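Local coordinates for fibronectin type III domain-containing protein (Simiduia agarivorans, PDB 6P2K) that probably hydrolyses xyloglucan-type beta-glucans as a GH74 glycoside hydrolase, here represented by its twin seven-bladed beta-propeller module, at residues L678-S683 with Y712-G717. Sequence-based numbering, arbitrary orientation.
Sequences LVWWNS and YQLGYG
L678, W680 and W681 of a type I beta turn (L678 to W681) running into helix 681-684 pack against L714 to Y716 at the start of strand 714-723, with the CA atoms of L678 and Y716 7.3 Å apart. That strand is the third of the four antiparallel strands of a blade of the GH74 beta-propeller, entered through a G1 beta bulge at Q713 and L714; the contact lays the connection that precedes strand 697-699 against the third strand of the same blade. W680 stands between two leucines. CD2 of L714 sits over one face, 3.6 Å from the centroid of the five-membered ring and 13° off its normal, while CB of L678 lies over the opposite face, likewise offset toward the rim. A chi1 of 46° places CG of W680 between its backbone N and carbonyl carbon and turns the indole toward the strand. With an alanine in place of W680, a gap is likely to open between L678 and L714, and the water at G715 would lose its indole donor. The second cluster gathers on Y716, whose CG, anti to the backbone N, carries the ring out toward the turn. CD1 of L678 comes over the phenol face, 3.8 Å from the ring centroid. W681 meets the same ring in an offset edge-to-face pair, planes at 89°, the tyrosine edge directed at the indole face; CZ3 of W681 reaches the edge of the Y716 ring, 3.9 Å from CE2. The far end of the phenol is tied by a hydrogen bond from OH to O of R673, and F690 packs against this ring too. Polar linkage across the two segments runs through one water, which accepts from NE1 of W680 at 3.0 Å and donates to O of G715 at 2.8 Å.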
ATOM      1  N   LEU B 678      16.585  43.091 -40.956  1.00 41.92           N
ATOM      2  CA  LEU B 678      17.469  41.933 -40.985  1.00 42.39           C
ATOM      3  C   LEU B 678      18.899  42.395 -41.215  1.00 45.52           C
ATOM      4  O   LEU B 678      19.204  42.989 -42.256  1.00 47.11           O
ATOM      5  CB  LEU B 678      17.036  40.959 -42.077  1.00 38.68           C
ATOM      6  CG  LEU B 678      15.551  40.617 -42.019  1.00 38.13           C
ATOM      7  CD1 LEU B 678      15.184  39.785 -43.218  1.00 35.63           C
ATOM      8  CD2 LEU B 678      15.216  39.886 -40.723  1.00 36.89           C
ATOM      9  N   VAL B 679      19.771  42.120 -40.243  1.00 43.34           N
ATOM     10  CA  VAL B 679      21.170  42.506 -40.353  1.00 43.03           C
ATOM     11  C   VAL B 679      21.877  41.734 -41.460  1.00 41.05           C
ATOM     12  O   VAL B 679      22.916  42.183 -41.955  1.00 41.37           O
ATOM     13  CB  VAL B 679      21.871  42.306 -38.995  1.00 41.26           C
ATOM     14  CG1 VAL B 679      22.106  40.824 -38.726  1.00 36.24           C
ATOM     15  CG2 VAL B 679      23.175  43.086 -38.933  1.00 44.08           C
ATOM     16  N   TRP B 680      21.327  40.595 -41.880  1.00 37.24           N
ATOM     17  CA  TRP B 680      21.982  39.707 -42.829  1.00 37.03           C
ATOM     18  C   TRP B 680      21.499  39.878 -44.264  1.00 36.88           C
ATOM     19  O   TRP B 680      22.031  39.215 -45.161  1.00 36.85           O
ATOM     20  CB  TRP B 680      21.783  38.245 -42.405  1.00 35.22           C
ATOM     21  CG  TRP B 680      20.375  37.893 -42.010  1.00 35.97           C
ATOM     22  CD1 TRP B 680      19.858  37.891 -40.747  1.00 35.99           C
ATOM     23  CD2 TRP B 680      19.311  37.475 -42.878  1.00 36.26           C
ATOM     24  NE1 TRP B 680      18.538  37.502 -40.775  1.00 37.72           N
ATOM     25  CE2 TRP B 680      18.179  37.240 -42.071  1.00 35.35           C
ATOM     26  CE3 TRP B 680      19.206  37.277 -44.259  1.00 35.27           C
ATOM     27  CZ2 TRP B 680      16.958  36.821 -42.596  1.00 33.41           C
ATOM     28  CZ3 TRP B 680      17.991  36.861 -44.780  1.00 35.99           C
ATOM     29  CH2 TRP B 680      16.882  36.639 -43.950  1.00 35.73           C
ATOM     30  N   TRP B 681      20.518  40.751 -44.508  1.00 35.48           N
ATOM     31  CA  TRP B 681      19.872  40.774 -45.815  1.00 34.62           C
ATOM     32  C   TRP B 681      20.845  41.151 -46.924  1.00 38.18           C
ATOM     33  O   TRP B 681      20.828  40.549 -48.004  1.00 35.89           O
ATOM     34  CB  TRP B 681      18.687  41.734 -45.812  1.00 35.46           C
ATOM     35  CG  TRP B 681      17.892  41.613 -47.066  1.00 38.80           C
ATOM     36  CD1 TRP B 681      17.871  42.486 -48.114  1.00 41.18           C
ATOM     37  CD2 TRP B 681      17.027  40.532 -47.425  1.00 37.22           C
ATOM     38  NE1 TRP B 681      17.031  42.023 -49.097  1.00 40.86           N
ATOM     39  CE2 TRP B 681      16.501  40.824 -48.698  1.00 38.15           C
ATOM     40  CE3 TRP B 681      16.641  39.348 -46.790  1.00 36.05           C
ATOM     41  CZ2 TRP B 681      15.607  39.976 -49.348  1.00 36.95           C
ATOM     42  CZ3 TRP B 681      15.754  38.508 -47.436  1.00 35.22           C
ATOM     43  CH2 TRP B 681      15.247  38.826 -48.702  1.00 34.98           C
ATOM     44  N   ASN B 682      21.698  42.146 -46.684  1.00 41.86           N
ATOM     45  CA  ASN B 682      22.568  42.626 -47.749  1.00 45.38           C
ATOM     46  C   ASN B 682      23.704  41.662 -48.056  1.00 46.34           C
ATOM     47  O   ASN B 682      24.282  41.734 -49.147  1.00 48.19           O
ATOM     48  CB  ASN B 682      23.122  44.003 -47.387  1.00 49.86           C
ATOM     49  CG  ASN B 682      22.099  45.104 -47.577  1.00 56.70           C
ATOM     50  OD1 ASN B 682      21.375  45.132 -48.575  1.00 58.90           O
ATOM     51  ND2 ASN B 682      22.028  46.017 -46.616  1.00 59.70           N
ATOM     52  N   SER B 683      24.031  40.756 -47.132  1.00 44.37           N
ATOM     53  CA  SER B 683      25.113  39.803 -47.354  1.00 44.33           C
ATOM     54  C   SER B 683      24.617  38.499 -47.968  1.00 40.56           C
ATOM     55  O   SER B 683      25.178  38.028 -48.963  1.00 40.38           O
ATOM     56  CB  SER B 683      25.846  39.514 -46.039  1.00 47.58           C
ATOM     57  OG  SER B 683      26.427  40.691 -45.503  1.00 52.10           O
ATOM     58  N   TYR B 712      20.542  27.948 -44.035  1.00 38.77           N
ATOM     59  CA  TYR B 712      21.467  28.957 -43.551  1.00 37.25           C
ATOM     60  C   TYR B 712      21.144  29.445 -42.146  1.00 37.17           C
ATOM     61  O   TYR B 712      21.808  30.369 -41.665  1.00 39.24           O
ATOM     62  CB  TYR B 712      21.501  30.157 -44.513  1.00 34.60           C
ATOM     63  CG  TYR B 712      21.593  29.768 -45.971  1.00 32.57           C
ATOM     64  CD1 TYR B 712      22.768  29.252 -46.500  1.00 35.84           C
ATOM     65  CD2 TYR B 712      20.503  29.916 -46.819  1.00 31.32           C
ATOM     66  CE1 TYR B 712      22.860  28.893 -47.835  1.00 37.54           C
ATOM     67  CE2 TYR B 712      20.580  29.559 -48.153  1.00 34.74           C
ATOM     68  CZ  TYR B 712      21.762  29.048 -48.657  1.00 39.48           C
ATOM     69  OH  TYR B 712      21.847  28.693 -49.986  1.00 42.21           O
ATOM     70  N   GLN B 713      20.150  28.851 -41.477  1.00 35.74           N
ATOM     71  CA  GLN B 713      19.740  29.257 -40.129  1.00 39.45           C
ATOM     72  C   GLN B 713      19.329  30.727 -40.095  1.00 37.73           C
ATOM     73  O   GLN B 713      19.653  31.462 -39.161  1.00 38.40           O
ATOM     74  CB  GLN B 713      20.838  28.977 -39.100  1.00 44.22           C
ATOM     75  CG  GLN B 713      21.259  27.525 -39.025  1.00 50.54           C
ATOM     76  CD  GLN B 713      22.580  27.345 -38.305  1.00 60.81           C
ATOM     77  OE1 GLN B 713      23.187  26.276 -38.358  1.00 64.83           O
ATOM     78  NE2 GLN B 713      23.035  28.397 -37.627  1.00 60.32           N
ATOM     79  N   LEU B 714      18.609  31.158 -41.123  1.00 35.44           N
ATOM     80  CA  LEU B 714      18.131  32.527 -41.233  1.00 32.02           C
ATOM     81  C   LEU B 714      16.629  32.553 -40.999  1.00 31.22           C
ATOM     82  O   LEU B 714      15.878  31.835 -41.667  1.00 28.99           O
ATOM     83  CB  LEU B 714      18.471  33.117 -42.601  1.00 30.41           C
ATOM     84  CG  LEU B 714      19.969  33.207 -42.903  1.00 33.32           C
ATOM     85  CD1 LEU B 714      20.208  33.545 -44.366  1.00 33.26           C
ATOM     86  CD2 LEU B 714      20.625  34.239 -41.996  1.00 33.66           C
ATOM     87  N   GLY B 715      16.199  33.369 -40.041  1.00 32.06           N
ATOM     88  CA  GLY B 715      14.785  33.558 -39.789  1.00 30.63           C
ATOM     89  C   GLY B 715      14.321  34.926 -40.237  1.00 30.51           C
ATOM     90  O   GLY B 715      14.834  35.944 -39.760  1.00 26.57           O
ATOM     91  N   TYR B 716      13.363  34.971 -41.165  1.00 28.80           N
ATOM     92  CA  TYR B 716      12.887  36.263 -41.649  1.00 29.40           C
ATOM     93  C   TYR B 716      12.046  36.966 -40.592  1.00 30.48           C
ATOM     94  O   TYR B 716      12.249  38.153 -40.311  1.00 33.76           O
ATOM     95  CB  TYR B 716      12.088  36.097 -42.943  1.00 28.94           C
ATOM     96  CG  TYR B 716      11.888  37.420 -43.640  1.00 29.23           C
ATOM     97  CD1 TYR B 716      10.870  38.284 -43.256  1.00 28.29           C
ATOM     98  CD2 TYR B 716      12.741  37.824 -44.658  1.00 29.81           C
ATOM     99  CE1 TYR B 716      10.701  39.509 -43.875  1.00 27.91           C
ATOM    100  CE2 TYR B 716      12.575  39.046 -45.285  1.00 30.26           C
ATOM    101  CZ  TYR B 716      11.555  39.884 -44.888  1.00 28.46           C
ATOM    102  OH  TYR B 716      11.385  41.101 -45.507  1.00 30.85           O
ATOM    103  N   GLY B 717      11.088  36.254 -40.006  1.00 27.30           N
ATOM    104  CA  GLY B 717      10.218  36.862 -39.021  1.00 27.72           C
ATOM    105  C   GLY B 717       9.029  36.005 -38.646  1.00 27.29           C
ATOM    106  O   GLY B 717       8.702  35.034 -39.336  1.00 23.93           O
TER
HETATM  107  O   HOH W   1      17.170  36.565 -38.261  1.00 55.41           O